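Local coordinates for protein putative Glycosidase (Bacteroides thetaiotaomicron, PDB 3R67) that is of unknown function but, as a putative glycosidase, belongs to a family with the all-beta architecture of a five-bladed beta-propeller, at residues V183-D188 / A252-K257; T235-K240 / R300-F305; Q18-I23 / V348-P353; Y306-D311 / G321-E326. All coordinates share one frame; numbering follows the deposited sequence. Where two conformers were deposited one is given.

Interaction 1: V183-D188 / A252-K257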
loop_
_atom_site.group_PDB
_atom_site.type_symbol
_atom_site.label_atom_id
_atom_site.label_comp_id
_atom_site.label_asym_id
_atom_site.label_seq_id
_atom_site.Cartn_x
_atom_site.Cartn_y
_atom_site.Cartn_z
ATOM N N VAL A 183 3.788 -1.899 11.444
ATOM C CA VAL A 183 3.673 -3.191 12.125
ATOM C C VAL A 183 2.367 -3.186 12.963
ATOM O O VAL A 183 2.133 -2.302 13.788
ATOM C CB VAL A 183 4.912 -3.564 12.978
ATOM C CG1 VAL A 183 4.696 -4.888 13.698
ATOM C CG2 VAL A 183 6.165 -3.644 12.111
ATOM N N THR A 184 1.527 -4.173 12.708
ATOM C CA THR A 184 0.244 -4.382 13.372
ATOM C C THR A 184 0.205 -5.758 14.022
ATOM O O THR A 184 1.015 -6.627 13.703
ATOM C CB THR A 184 -0.958 -4.232 12.378
ATOM O OG1 THR A 184 -0.946 -5.296 11.421
ATOM C CG2 THR A 184 -1.026 -2.886 11.707
ATOM N N LYS A 185 -0.779 -5.973 14.895
ATOM C CA LYS A 185 -0.980 -7.264 15.547
ATOM C C LYS A 185 -2.455 -7.457 15.811
ATOM O O LYS A 185 -3.198 -6.474 15.847
ATOM C CB LYS A 185 -0.160 -7.393 16.865
ATOM C CG LYS A 185 -0.607 -6.468 18.001
ATOM C CD LYS A 185 0.236 -6.663 19.233
ATOM C CE LYS A 185 -0.206 -5.754 20.346
ATOM N NZ LYS A 185 0.628 -5.929 21.565
ATOM N N LEU A 186 -2.873 -8.709 16.035
ATOM C CA LEU A 186 -4.246 -8.988 16.431
ATOM C C LEU A 186 -4.362 -8.947 17.946
ATOM O O LEU A 186 -3.576 -9.574 18.657
ATOM C CB LEU A 186 -4.782 -10.338 15.906
ATOM C CG LEU A 186 -4.962 -10.535 14.408
ATOM C CD1 LEU A 186 -5.561 -11.913 14.132
ATOM C CD2 LEU A 186 -5.889 -9.469 13.811
ATOM N N VAL A 187 -5.336 -8.193 18.428
ATOM C CA VAL A 187 -5.706 -8.103 19.837
ATOM C C VAL A 187 -7.204 -8.426 19.871
ATOM O O VAL A 187 -8.006 -7.661 19.322
ATOM C CB VAL A 187 -5.325 -6.760 20.522
ATOM C CG1 VAL A 187 -5.842 -6.713 21.962
ATOM C CG2 VAL A 187 -3.817 -6.537 20.484
ATOM N N ASP A 188 -7.554 -9.620 20.410
ATOM C CA ASP A 188 -8.920 -10.146 20.517
ATOM C C ASP A 188 -9.618 -10.126 19.132
ATOM O O ASP A 188 -10.769 -9.702 19.009
ATOM C CB ASP A 188 -9.732 -9.343 21.564
ATOM C CG ASP A 188 -9.159 -9.426 22.969
ATOM O OD1 ASP A 188 -8.775 -10.551 23.390
ATOM O OD2 ASP A 188 -9.168 -8.389 23.677
ATOM N N ALA A 252 2.419 -4.543 7.930
ATOM C CA ALA A 252 3.004 -5.795 8.414
ATOM C C ALA A 252 2.134 -6.347 9.533
ATOM O O ALA A 252 1.452 -5.568 10.216
ATOM C CB ALA A 252 4.434 -5.580 8.884
ATOM N N ILE A 253 2.108 -7.683 9.689
ATOM C CA ILE A 253 1.282 -8.330 10.711
ATOM C C ILE A 253 2.143 -9.273 11.553
ATOM O O ILE A 253 2.877 -10.105 11.015
ATOM C CB ILE A 253 0.047 -9.092 10.071
ATOM C CG1 ILE A 253 -0.872 -9.782 11.122
ATOM C CG2 ILE A 253 0.437 -10.056 8.942
ATOM C CD1 ILE A 253 -1.768 -8.831 11.996
HETATM N N MSE A 254 2.054 -9.126 12.882
HETATM C CA MSE A 254 2.749 -10.006 13.824
HETATM C C MSE A 254 2.037 -11.348 13.881
HETATM O O MSE A 254 0.819 -11.391 14.064
HETATM C CB MSE A 254 2.840 -9.379 15.224
HETATM C CG MSE A 254 3.691 -8.123 15.281
HETATM SE SE MSE A 254 3.834 -7.361 17.087
HETATM C CE MSE A 254 4.748 -8.875 17.968
ATOM N N THR A 255 2.790 -12.435 13.683
ATOM C CA THR A 255 2.265 -13.804 13.688
ATOM C C THR A 255 2.962 -14.587 14.800
ATOM O O THR A 255 3.879 -14.058 15.431
ATOM C CB THR A 255 2.439 -14.478 12.313
ATOM O OG1 THR A 255 3.812 -14.839 12.124
ATOM C CG2 THR A 255 1.887 -13.641 11.145
ATOM N N ASP A 256 2.562 -15.855 15.018
ATOM C CA ASP A 256 3.184 -16.721 16.022
ATOM C C ASP A 256 4.673 -17.021 15.663
ATOM O O ASP A 256 5.441 -17.372 16.560
ATOM C CB ASP A 256 2.388 -18.047 16.175
ATOM C CG ASP A 256 2.183 -18.862 14.898
ATOM O OD1 ASP A 256 2.012 -18.249 13.816
ATOM O OD2 ASP A 256 2.085 -20.111 14.995
ATOM N N LYS A 257 5.073 -16.841 14.381
ATOM C CA LYS A 257 6.439 -17.129 13.904
ATOM C C LYS A 257 7.347 -15.880 13.800
ATOM O O LYS A 257 8.548 -16.021 13.587
ATOM C CB LYS A 257 6.392 -17.784 12.513
ATOM C CG LYS A 257 5.568 -19.063 12.396
ATOM C CD LYS A 257 6.090 -20.225 13.179
ATOM C CE LYS A 257 5.229 -21.411 12.825
ATOM N NZ LYS A 257 5.733 -22.670 13.396
HETATM O O HOH W 1 -0.997 -10.788 15.830
#
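Val183 pairs with Ala252, and Thr184 with Ile253, in parallel between strands 180-187 and 245-255, within a protein of the beta-propeller type whose sheets are otherwise mostly antiparallel. The strand directions differ by 44°, and the pairing is tight at one end and water-bridged at the other. At the tight end Ala252 O is gripped twice by one residue, by Thr184 N at 2.9 Å and by Thr184 OG1 at 2.7 Å, from opposite faces of the carbonyl plane. The hydroxyl sits between the backbone N and the carbonyl carbon of its own residue (chi1 67°), which puts it within reach of the acceptor; Gln191 NE2 is also hydrogen-bonded to it. Met254, a selenomethionine, returns a bond from its N to Thr184 O at 2.8 Å. On the face shared by Val183 and Ala252, Val183 CG2 meets Ala252 CB at 4.1 Å, and Ile259 covers this patch. Further along, CB of the Lys185 side chain makes the approach, 4.0 Å from Met254 CB, and the extended chain leads away. There the backbones have parted, and a water bridges them, accepting from Leu186 N at 2.8 Å and donating to Met254 O at 2.6 Å.

Interaction 2: T235-K240 / R300-F305. With EDO (1,2-ethanediol), chain F.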
loop_
_atom_site.group_PDB
_atom_site.type_symbol
_atom_site.label_atom_id
_atom_site.label_comp_id
_atom_site.label_asym_id
_atom_site.label_seq_id
_atom_site.Cartn_x
_atom_site.Cartn_y
_atom_site.Cartn_z
ATOM N N THR A 235 16.664 -6.099 0.042
ATOM C CA THR A 235 17.119 -5.487 -1.201
ATOM C C THR A 235 16.741 -6.400 -2.361
ATOM O O THR A 235 16.627 -7.612 -2.154
ATOM C CB THR A 235 18.651 -5.176 -1.187
ATOM O OG1 THR A 235 19.382 -6.375 -0.975
ATOM C CG2 THR A 235 19.047 -4.140 -0.139
ATOM N N PRO A 236 16.582 -5.863 -3.595
ATOM C CA PRO A 236 16.293 -6.734 -4.747
ATOM C C PRO A 236 17.353 -7.828 -4.930
ATOM O O PRO A 236 18.536 -7.632 -4.608
ATOM C CB PRO A 236 16.306 -5.758 -5.926
ATOM C CG PRO A 236 15.913 -4.439 -5.314
ATOM C CD PRO A 236 16.661 -4.447 -4.014
ATOM N N ARG A 237 16.914 -8.996 -5.412
ATOM C CA ARG A 237 17.769 -10.162 -5.612
ATOM C C ARG A 237 17.837 -10.529 -7.064
ATOM O O ARG A 237 16.811 -10.868 -7.667
ATOM C CB ARG A 237 17.262 -11.366 -4.815
ATOM C CG ARG A 237 17.132 -11.163 -3.320
ATOM C CD ARG A 237 16.424 -12.344 -2.686
ATOM N NE ARG A 237 15.008 -12.417 -3.072
ATOM C CZ ARG A 237 14.188 -13.396 -2.701
ATOM N NH1 ARG A 237 14.631 -14.395 -1.952
ATOM N NH2 ARG A 237 12.922 -13.397 -3.102
ATOM N N GLU A 238 19.052 -10.492 -7.619
ATOM C CA GLU A 238 19.338 -10.859 -9.004
ATOM C C GLU A 238 18.846 -12.283 -9.280
ATOM O O GLU A 238 19.015 -13.157 -8.423
ATOM C CB GLU A 238 20.857 -10.739 -9.252
ATOM C CG GLU A 238 21.267 -10.887 -10.705
ATOM C CD GLU A 238 22.731 -10.629 -11.015
ATOM O OE1 GLU A 238 23.587 -10.804 -10.117
ATOM O OE2 GLU A 238 23.020 -10.254 -12.173
ATOM N N GLY A 239 18.200 -12.479 -10.428
ATOM C CA GLY A 239 17.674 -13.775 -10.849
ATOM C C GLY A 239 16.395 -14.216 -10.158
ATOM O O GLY A 239 15.938 -15.331 -10.398
ATOM N N LYS A 240 15.805 -13.368 -9.285
ATOM C CA LYS A 240 14.536 -13.618 -8.581
ATOM C C LYS A 240 13.439 -12.685 -9.108
ATOM O O LYS A 240 13.745 -11.683 -9.774
ATOM C CB LYS A 240 14.683 -13.441 -7.046
ATOM C CG LYS A 240 15.662 -14.375 -6.313
ATOM C CD LYS A 240 15.160 -15.805 -6.157
ATOM C CE LYS A 240 16.032 -16.617 -5.238
ATOM N NZ LYS A 240 17.373 -16.890 -5.813
ATOM N N ARG A 300 12.507 -15.586 3.791
ATOM C CA ARG A 300 11.920 -14.887 2.661
ATOM C C ARG A 300 11.564 -15.881 1.560
ATOM O O ARG A 300 12.248 -16.891 1.413
ATOM C CB ARG A 300 12.963 -13.861 2.187
ATOM C CG ARG A 300 12.584 -12.913 1.082
ATOM C CD ARG A 300 13.778 -12.005 0.956
ATOM N NE ARG A 300 13.661 -11.036 -0.124
ATOM C CZ ARG A 300 14.643 -10.232 -0.483
ATOM N NH1 ARG A 300 15.822 -10.303 0.126
ATOM N NH2 ARG A 300 14.474 -9.377 -1.484
ATOM N N LEU A 301 10.478 -15.625 0.819
ATOM C CA LEU A 301 10.056 -16.503 -0.275
ATOM C C LEU A 301 10.955 -16.284 -1.480
ATOM O O LEU A 301 11.254 -15.139 -1.811
ATOM C CB LEU A 301 8.582 -16.272 -0.647
ATOM C CG LEU A 301 7.476 -16.469 0.433
ATOM C CD1 LEU A 301 6.085 -16.334 -0.210
ATOM C CD2 LEU A 301 7.574 -17.845 1.137
ATOM N N ASP A 302 11.400 -17.370 -2.129
ATOM C CA ASP A 302 12.276 -17.306 -3.307
ATOM C C ASP A 302 11.434 -17.280 -4.602
ATOM O O ASP A 302 11.941 -16.952 -5.683
ATOM C CB ASP A 302 13.267 -18.478 -3.298
ATOM C CG ASP A 302 14.289 -18.344 -2.166
ATOM O OD1 ASP A 302 14.429 -17.219 -1.611
ATOM O OD2 ASP A 302 14.968 -19.354 -1.846
ATOM N N LYS A 303 10.134 -17.570 -4.457
ATOM C CA LYS A 303 9.115 -17.543 -5.500
ATOM C C LYS A 303 7.935 -16.742 -5.015
ATOM O O LYS A 303 7.629 -16.776 -3.821
ATOM C CB LYS A 303 8.672 -18.961 -5.928
ATOM C CG LYS A 303 9.649 -19.678 -6.828
ATOM C CD LYS A 303 9.092 -21.021 -7.274
ATOM C CE LYS A 303 9.631 -21.477 -8.620
ATOM N NZ LYS A 303 11.106 -21.612 -8.636
ATOM N N PRO A 304 7.256 -15.994 -5.905
ATOM C CA PRO A 304 6.104 -15.195 -5.442
ATOM C C PRO A 304 4.912 -16.069 -5.024
ATOM O O PRO A 304 4.736 -17.146 -5.598
ATOM C CB PRO A 304 5.752 -14.344 -6.657
ATOM C CG PRO A 304 6.313 -15.078 -7.829
ATOM C CD PRO A 304 7.516 -15.799 -7.348
ATOM N N PHE A 305 4.106 -15.610 -4.028
ATOM C CA PHE A 305 2.924 -16.364 -3.584
ATOM C C PHE A 305 1.700 -15.948 -4.399
ATOM O O PHE A 305 0.713 -16.670 -4.439
ATOM C CB PHE A 305 2.657 -16.171 -2.076
ATOM C CG PHE A 305 2.053 -14.843 -1.674
ATOM C CD1 PHE A 305 2.857 -13.728 -1.469
ATOM C CD2 PHE A 305 0.689 -14.724 -1.442
ATOM C CE1 PHE A 305 2.303 -12.506 -1.073
ATOM C CE2 PHE A 305 0.129 -13.496 -1.063
ATOM C CZ PHE A 305 0.942 -12.396 -0.877
HETATM C C1 EDO F . 18.283 -8.645 1.837
HETATM O O1 EDO F . 18.439 -8.986 0.442
HETATM C C2 EDO F . 19.560 -8.150 2.518
HETATM O O2 EDO F . 20.026 -6.914 1.944
#
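Arg237 and Arg300 reach across to each other's segments and exchange hydrogen bonds with the backbone. Arg237 NH2 donates to Leu301 O at 2.7 Å, in the plane of that carbonyl, while Arg300 NH2 points almost straight (177°) at Thr235 O, 2.9 Å away, though from above the carbonyl plane. Asp242 forms salt bridges to both arginines, with Arg237 NE and Arg300 NH2, and so would offset the charge gathered here. A further salt bridge, a weak hydrogen bond by its angle, runs from Arg237 NH1 to Asp302 OD1 at 2.9 Å. The guanidinium groups stack flat, centres 3.9 Å apart and planes 14° from parallel, the two side chains running antiparallel. A bend at chi3 (-69°) turns the Arg237 guanidinium flat onto that of the extended Arg300. Arg300 NH1 also donates to O1 of a bound 1,2-ethanediol at 2.9 Å, beside Thr235. Lys240 CG lies over the other face of the Arg237 guanidinium, near its rim, and Lys240 CD rests 3.4 Å from Asp302 O. The whole is a stacked arginine pair bridged by a shared aspartate, tying a type II beta turn (Arg237 to Lys240) to the end of strand 297-300 and the loop after it.

Interaction 3: Q18-I23 / V348-P353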
loop_
_atom_site.group_PDB
_atom_site.type_symbol
_atom_site.label_atom_id
_atom_site.label_comp_id
_atom_site.label_asym_id
_atom_site.label_seq_id
_atom_site.Cartn_x
_atom_site.Cartn_y
_atom_site.Cartn_z
ATOM N N GLN A 18 -6.697 -16.921 -2.367
ATOM C CA GLN A 18 -7.444 -17.362 -3.543
ATOM C C GLN A 18 -8.432 -16.318 -4.019
ATOM O O GLN A 18 -9.049 -15.616 -3.209
ATOM C CB GLN A 18 -8.211 -18.657 -3.211
ATOM C CG GLN A 18 -7.332 -19.825 -2.737
ATOM C CD GLN A 18 -6.337 -20.310 -3.768
ATOM O OE1 GLN A 18 -6.607 -20.326 -4.979
ATOM N NE2 GLN A 18 -5.185 -20.781 -3.297
ATOM N N ARG A 19 -8.607 -16.237 -5.341
ATOM C CA ARG A 19 -9.554 -15.318 -5.974
ATOM C C ARG A 19 -10.986 -15.820 -5.754
ATOM O O ARG A 19 -11.312 -16.922 -6.198
ATOM C CB ARG A 19 -9.245 -15.165 -7.486
ATOM C CG ARG A 19 -7.982 -14.391 -7.785
ATOM C CD ARG A 19 -7.409 -14.709 -9.153
ATOM N NE ARG A 19 -6.165 -13.965 -9.401
ATOM C CZ ARG A 19 -4.953 -14.353 -9.017
ATOM N NH1 ARG A 19 -4.795 -15.467 -8.311
ATOM N NH2 ARG A 19 -3.890 -13.608 -9.302
ATOM N N PRO A 20 -11.846 -15.066 -5.028
ATOM C CA PRO A 20 -13.243 -15.506 -4.864
ATOM C C PRO A 20 -13.978 -15.417 -6.197
ATOM O O PRO A 20 -13.749 -14.458 -6.953
ATOM C CB PRO A 20 -13.802 -14.536 -3.826
ATOM C CG PRO A 20 -12.977 -13.315 -3.975
ATOM C CD PRO A 20 -11.634 -13.714 -4.464
ATOM N N GLU A 21 -14.820 -16.414 -6.501
ATOM C CA GLU A 21 -15.510 -16.545 -7.790
ATOM C C GLU A 21 -16.529 -15.429 -8.006
ATOM O O GLU A 21 -17.287 -15.084 -7.083
ATOM C CB GLU A 21 -16.220 -17.913 -7.923
ATOM C CG GLU A 21 -15.297 -19.121 -7.847
ATOM C CD GLU A 21 -14.691 -19.466 -6.498
ATOM O OE1 GLU A 21 -15.238 -19.023 -5.460
ATOM O OE2 GLU A 21 -13.723 -20.261 -6.481
ATOM N N GLY A 22 -16.494 -14.887 -9.231
ATOM C CA GLY A 22 -17.352 -13.831 -9.742
ATOM C C GLY A 22 -17.337 -12.523 -8.989
ATOM O O GLY A 22 -18.265 -11.744 -9.138
ATOM N N ILE A 23 -16.272 -12.227 -8.242
ATOM C CA ILE A 23 -16.205 -11.026 -7.405
ATOM C C ILE A 23 -15.341 -9.894 -8.021
ATOM O O ILE A 23 -15.715 -8.722 -7.889
ATOM C CB ILE A 23 -15.624 -11.447 -6.014
ATOM C CG1 ILE A 23 -16.642 -12.308 -5.236
ATOM C CG2 ILE A 23 -15.157 -10.275 -5.146
ATOM C CD1 ILE A 23 -18.067 -11.698 -4.955
ATOM N N VAL A 348 -9.651 -8.451 -4.933
ATOM C CA VAL A 348 -9.474 -9.074 -3.622
ATOM C C VAL A 348 -9.126 -10.575 -3.813
ATOM O O VAL A 348 -9.556 -11.216 -4.777
ATOM C CB VAL A 348 -10.741 -8.874 -2.704
ATOM C CG1 VAL A 348 -12.003 -9.520 -3.293
ATOM C CG2 VAL A 348 -10.500 -9.369 -1.275
ATOM N N ALA A 349 -8.295 -11.087 -2.898
ATOM C CA ALA A 349 -7.921 -12.486 -2.694
ATOM C C ALA A 349 -8.235 -12.837 -1.237
ATOM O O ALA A 349 -8.128 -11.966 -0.368
ATOM C CB ALA A 349 -6.461 -12.734 -3.047
ATOM N N VAL A 350 -8.686 -14.072 -0.972
ATOM C CA VAL A 350 -9.094 -14.484 0.376
ATOM C C VAL A 350 -8.231 -15.634 0.849
ATOM O O VAL A 350 -7.978 -16.589 0.104
ATOM C CB VAL A 350 -10.607 -14.879 0.436
ATOM C CG1 VAL A 350 -11.056 -15.185 1.870
ATOM C CG2 VAL A 350 -11.505 -13.792 -0.179
ATOM N N TYR A 351 -7.779 -15.529 2.106
ATOM C CA TYR A 351 -7.014 -16.552 2.792
ATOM C C TYR A 351 -7.781 -16.975 4.035
ATOM O O TYR A 351 -8.016 -16.158 4.934
ATOM C CB TYR A 351 -5.595 -16.063 3.122
ATOM C CG TYR A 351 -4.844 -16.869 4.152
ATOM C CD1 TYR A 351 -4.489 -18.194 3.908
ATOM C CD2 TYR A 351 -4.412 -16.285 5.338
ATOM C CE1 TYR A 351 -3.806 -18.948 4.863
ATOM C CE2 TYR A 351 -3.702 -17.020 6.289
ATOM C CZ TYR A 351 -3.397 -18.354 6.042
ATOM O OH TYR A 351 -2.713 -19.109 6.960
ATOM N N ASP A 352 -8.216 -18.245 4.053
ATOM C CA ASP A 352 -8.909 -18.825 5.205
ATOM C C ASP A 352 -7.866 -19.570 6.024
ATOM O O ASP A 352 -7.423 -20.634 5.585
ATOM C CB ASP A 352 -10.095 -19.719 4.796
ATOM C CG ASP A 352 -10.927 -20.267 5.940
ATOM O OD1 ASP A 352 -10.534 -20.077 7.118
ATOM O OD2 ASP A 352 -11.981 -20.866 5.664
ATOM N N PRO A 353 -7.401 -19.015 7.179
ATOM C CA PRO A 353 -6.346 -19.718 7.929
ATOM C C PRO A 353 -6.885 -20.942 8.678
ATOM O O PRO A 353 -6.083 -21.697 9.217
ATOM C CB PRO A 353 -5.807 -18.657 8.900
ATOM C CG PRO A 353 -6.819 -17.545 8.925
ATOM C CD PRO A 353 -7.807 -17.744 7.830
#
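Pro20 fits its ring against the edge of strand 345-351, in the shallow hollow between the side chains of Val348 and Val350. Its CG is the bump, 4.0 Å from Val348 CG1 and 4.1 Å from Val350 CG2, two methyls on the same face of the strand. Ile23 fills the next place along, where its CG2 presses on Val348 CG1 at 3.7 Å. That methyl serves both neighbours because it lies between the backbone N and the carbonyl carbon of Val348 (chi1 62°), and Leu93 covers Pro20 and Ile23 in turn. Alongside, the backbones of Gln18 and Val350 form a single antiparallel, hydrogen-bonded pair: Gln18 N donates to Val350 O at 2.8 Å and Val350 N to Gln18 O at 2.7 Å, both nearly straight. The pairing stops there: Pro20 has no N-H to give to Val348 O, against which its CD packs at 3.3 Å, and Val348 N is taken by Asn24 OD1. Arg19 turns its side chain from the strand to a salt bridge with Glu313. Strand 345-351 is an outer strand of a three-stranded antiparallel sheet near the C-terminus, and a segment near the N-terminus extends its edge, consistent with the "Velcro" ring closure of beta-propellers.

Interaction 4: Y306-D311 / G321-E326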
loop_
_atom_site.group_PDB
_atom_site.type_symbol
_atom_site.label_atom_id
_atom_site.label_comp_id
_atom_site.label_asym_id
_atom_site.label_seq_id
_atom_site.Cartn_x
_atom_site.Cartn_y
_atom_site.Cartn_z
ATOM N N TYR A 306 1.752 -14.759 -5.007
ATOM C CA TYR A 306 0.651 -14.203 -5.776
ATOM C C TYR A 306 1.185 -13.580 -7.056
ATOM O O TYR A 306 2.173 -12.856 -7.018
ATOM C CB TYR A 306 -0.089 -13.183 -4.913
ATOM C CG TYR A 306 -1.548 -13.105 -5.265
ATOM C CD1 TYR A 306 -2.441 -14.092 -4.842
ATOM C CD2 TYR A 306 -2.050 -12.041 -6.011
ATOM C CE1 TYR A 306 -3.789 -14.046 -5.192
ATOM C CE2 TYR A 306 -3.404 -11.966 -6.335
ATOM C CZ TYR A 306 -4.270 -12.972 -5.922
ATOM O OH TYR A 306 -5.607 -12.898 -6.229
ATOM N N ILE A 307 0.588 -13.920 -8.200
ATOM C CA ILE A 307 1.065 -13.471 -9.509
ATOM C C ILE A 307 -0.114 -13.031 -10.387
ATOM O O ILE A 307 -1.226 -13.549 -10.188
ATOM C CB ILE A 307 1.907 -14.591 -10.250
ATOM C CG1 ILE A 307 1.053 -15.787 -10.726
ATOM C CG2 ILE A 307 3.120 -15.058 -9.457
ATOM C CD1 ILE A 307 1.768 -16.735 -11.798
ATOM N N PRO A 308 0.114 -12.161 -11.420
ATOM C CA PRO A 308 -0.991 -11.790 -12.320
ATOM C C PRO A 308 -1.526 -13.027 -13.053
ATOM O O PRO A 308 -0.755 -13.791 -13.631
ATOM C CB PRO A 308 -0.338 -10.774 -13.270
ATOM C CG PRO A 308 0.823 -10.228 -12.505
ATOM C CD PRO A 308 1.352 -11.448 -11.806
ATOM N N GLU A 309 -2.847 -13.246 -12.991
ATOM C CA GLU A 309 -3.471 -14.450 -13.551
ATOM C C GLU A 309 -4.709 -14.114 -14.399
ATOM O O GLU A 309 -4.942 -14.757 -15.413
ATOM C CB GLU A 309 -3.864 -15.353 -12.374
ATOM C CG GLU A 309 -4.139 -16.810 -12.684
ATOM C CD GLU A 309 -4.189 -17.638 -11.412
ATOM O OE1 GLU A 309 -3.135 -17.817 -10.747
ATOM O OE2 GLU A 309 -5.297 -18.119 -11.088
ATOM N N SER A 310 -5.489 -13.111 -13.987
ATOM C CA SER A 310 -6.682 -12.670 -14.708
ATOM C C SER A 310 -6.314 -11.655 -15.788
ATOM O O SER A 310 -5.238 -11.069 -15.723
ATOM C CB SER A 310 -7.679 -12.076 -13.732
ATOM O OG SER A 310 -8.006 -13.061 -12.764
ATOM N N ASP A 311 -7.184 -11.461 -16.794
ATOM C CA ASP A 311 -6.906 -10.543 -17.895
ATOM C C ASP A 311 -6.634 -9.127 -17.413
ATOM O O ASP A 311 -5.608 -8.566 -17.819
ATOM C CB ASP A 311 -8.052 -10.525 -18.902
ATOM C CG ASP A 311 -7.990 -11.685 -19.878
ATOM O OD1 ASP A 311 -7.029 -12.498 -19.786
ATOM O OD2 ASP A 311 -8.860 -11.753 -20.775
ATOM N N GLY A 321 1.787 -5.856 -16.264
ATOM C CA GLY A 321 0.894 -6.428 -15.260
ATOM C C GLY A 321 1.330 -6.292 -13.822
ATOM O O GLY A 321 2.519 -6.171 -13.520
ATOM N N THR A 322 0.351 -6.296 -12.926
ATOM C CA THR A 322 0.578 -6.220 -11.489
ATOM C C THR A 322 -0.487 -6.935 -10.724
ATOM O O THR A 322 -1.628 -7.092 -11.171
ATOM C CB THR A 322 0.645 -4.739 -10.905
ATOM O OG1 THR A 322 -0.664 -4.151 -10.810
ATOM C CG2 THR A 322 1.631 -3.821 -11.590
ATOM N N VAL A 323 -0.119 -7.239 -9.510
ATOM C CA VAL A 323 -0.919 -7.713 -8.406
ATOM C C VAL A 323 -0.281 -6.932 -7.258
ATOM O O VAL A 323 0.521 -7.465 -6.470
ATOM C CB VAL A 323 -1.038 -9.259 -8.267
ATOM C CG1 VAL A 323 -2.013 -9.829 -9.282
ATOM C CG2 VAL A 323 0.317 -9.954 -8.338
ATOM N N PHE A 324 -0.478 -5.593 -7.314
ATOM C CA PHE A 324 0.160 -4.689 -6.376
ATOM C C PHE A 324 -0.619 -4.729 -5.088
ATOM O O PHE A 324 -1.632 -4.026 -4.954
ATOM C CB PHE A 324 0.263 -3.275 -6.967
ATOM C CG PHE A 324 1.237 -2.402 -6.219
ATOM C CD1 PHE A 324 2.591 -2.401 -6.552
ATOM C CD2 PHE A 324 0.812 -1.603 -5.162
ATOM C CE1 PHE A 324 3.494 -1.607 -5.854
ATOM C CE2 PHE A 324 1.718 -0.820 -4.454
ATOM C CZ PHE A 324 3.052 -0.818 -4.812
ATOM N N ILE A 325 -0.144 -5.557 -4.130
ATOM C CA ILE A 325 -0.831 -5.824 -2.847
ATOM C C ILE A 325 -0.600 -4.627 -1.923
ATOM O O ILE A 325 0.505 -4.089 -1.895
ATOM C CB ILE A 325 -0.402 -7.176 -2.228
ATOM C CG1 ILE A 325 1.118 -7.235 -1.858
ATOM C CG2 ILE A 325 -0.782 -8.301 -3.239
ATOM C CD1 ILE A 325 1.525 -8.418 -1.084
ATOM N N GLU A 326 -1.674 -4.140 -1.249
ATOM C CA GLU A 326 -1.550 -2.912 -0.477
ATOM C C GLU A 326 -2.557 -2.803 0.702
ATOM O O GLU A 326 -2.335 -1.998 1.614
ATOM C CB GLU A 326 -1.785 -1.768 -1.466
ATOM C CG GLU A 326 -1.413 -0.388 -0.965
ATOM C CD GLU A 326 -1.485 0.659 -2.050
ATOM O OE1 GLU A 326 -1.008 0.408 -3.175
ATOM O OE2 GLU A 326 -1.950 1.768 -1.749
#
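Val323 wedges its branched side chain between Tyr306 and Pro308, and the contact is apolar throughout. Its CB lies in the plane of the Tyr306 ring, at the edge, 3.7 Å from CD2, with the two side chains crossing at about a right angle. The methyls divide the work: CG2 settles on the backbone, 3.7 Å from Tyr306 O, and also meets Pro308 CD at 3.9 Å, while CG1 approaches Pro308 CA at 3.8 Å. A chi1 of -77° sets CG1 beside the backbone N of Val323, with CG2 between that N and the carbonyl carbon. Pro308 CG lies over the backbone of the other segment, 4.0 Å from Thr322 C. The wedge stands near the start of strand 323-331, an outer strand of a three-stranded antiparallel sheet in the propeller-type fold, and the loop 306-310 passes over it. The Tyr306 ring is held from outside by Tyr339, through a bond between the hydroxyls and an edge-to-face stack. Thr322 OG1 is tied to Gly340 O, and the backbone of Phe324 pairs with that same glycine. Beyond Pro308, Glu313 OE1 accepts from both Glu309 N and Ser310 N, while backbone bonding links Glu313 to Thr322.

Interactions 3 and 4 are near neighbours, centres about 13 Å apart, and hold opposite outer strands of one sheet, 345-351 and 323-331. They touch directly: Ala349 CB lies 3.3 Å from Tyr306 OH, and Arg19 NH2 makes a weak hydrogen bond to Ile307 O. Interaction 4 is the buried, purely apolar one, whereas interaction 3 combines backbone pairing with a proline against valines. Interaction 2 lies at the surface and relies on charged groups; it joins interaction 4 through Phe305 and Ile325. Interaction 1, partly buried, stands apart, with no direct touch to the others, and like interaction 3 pairs backbones, though in parallel.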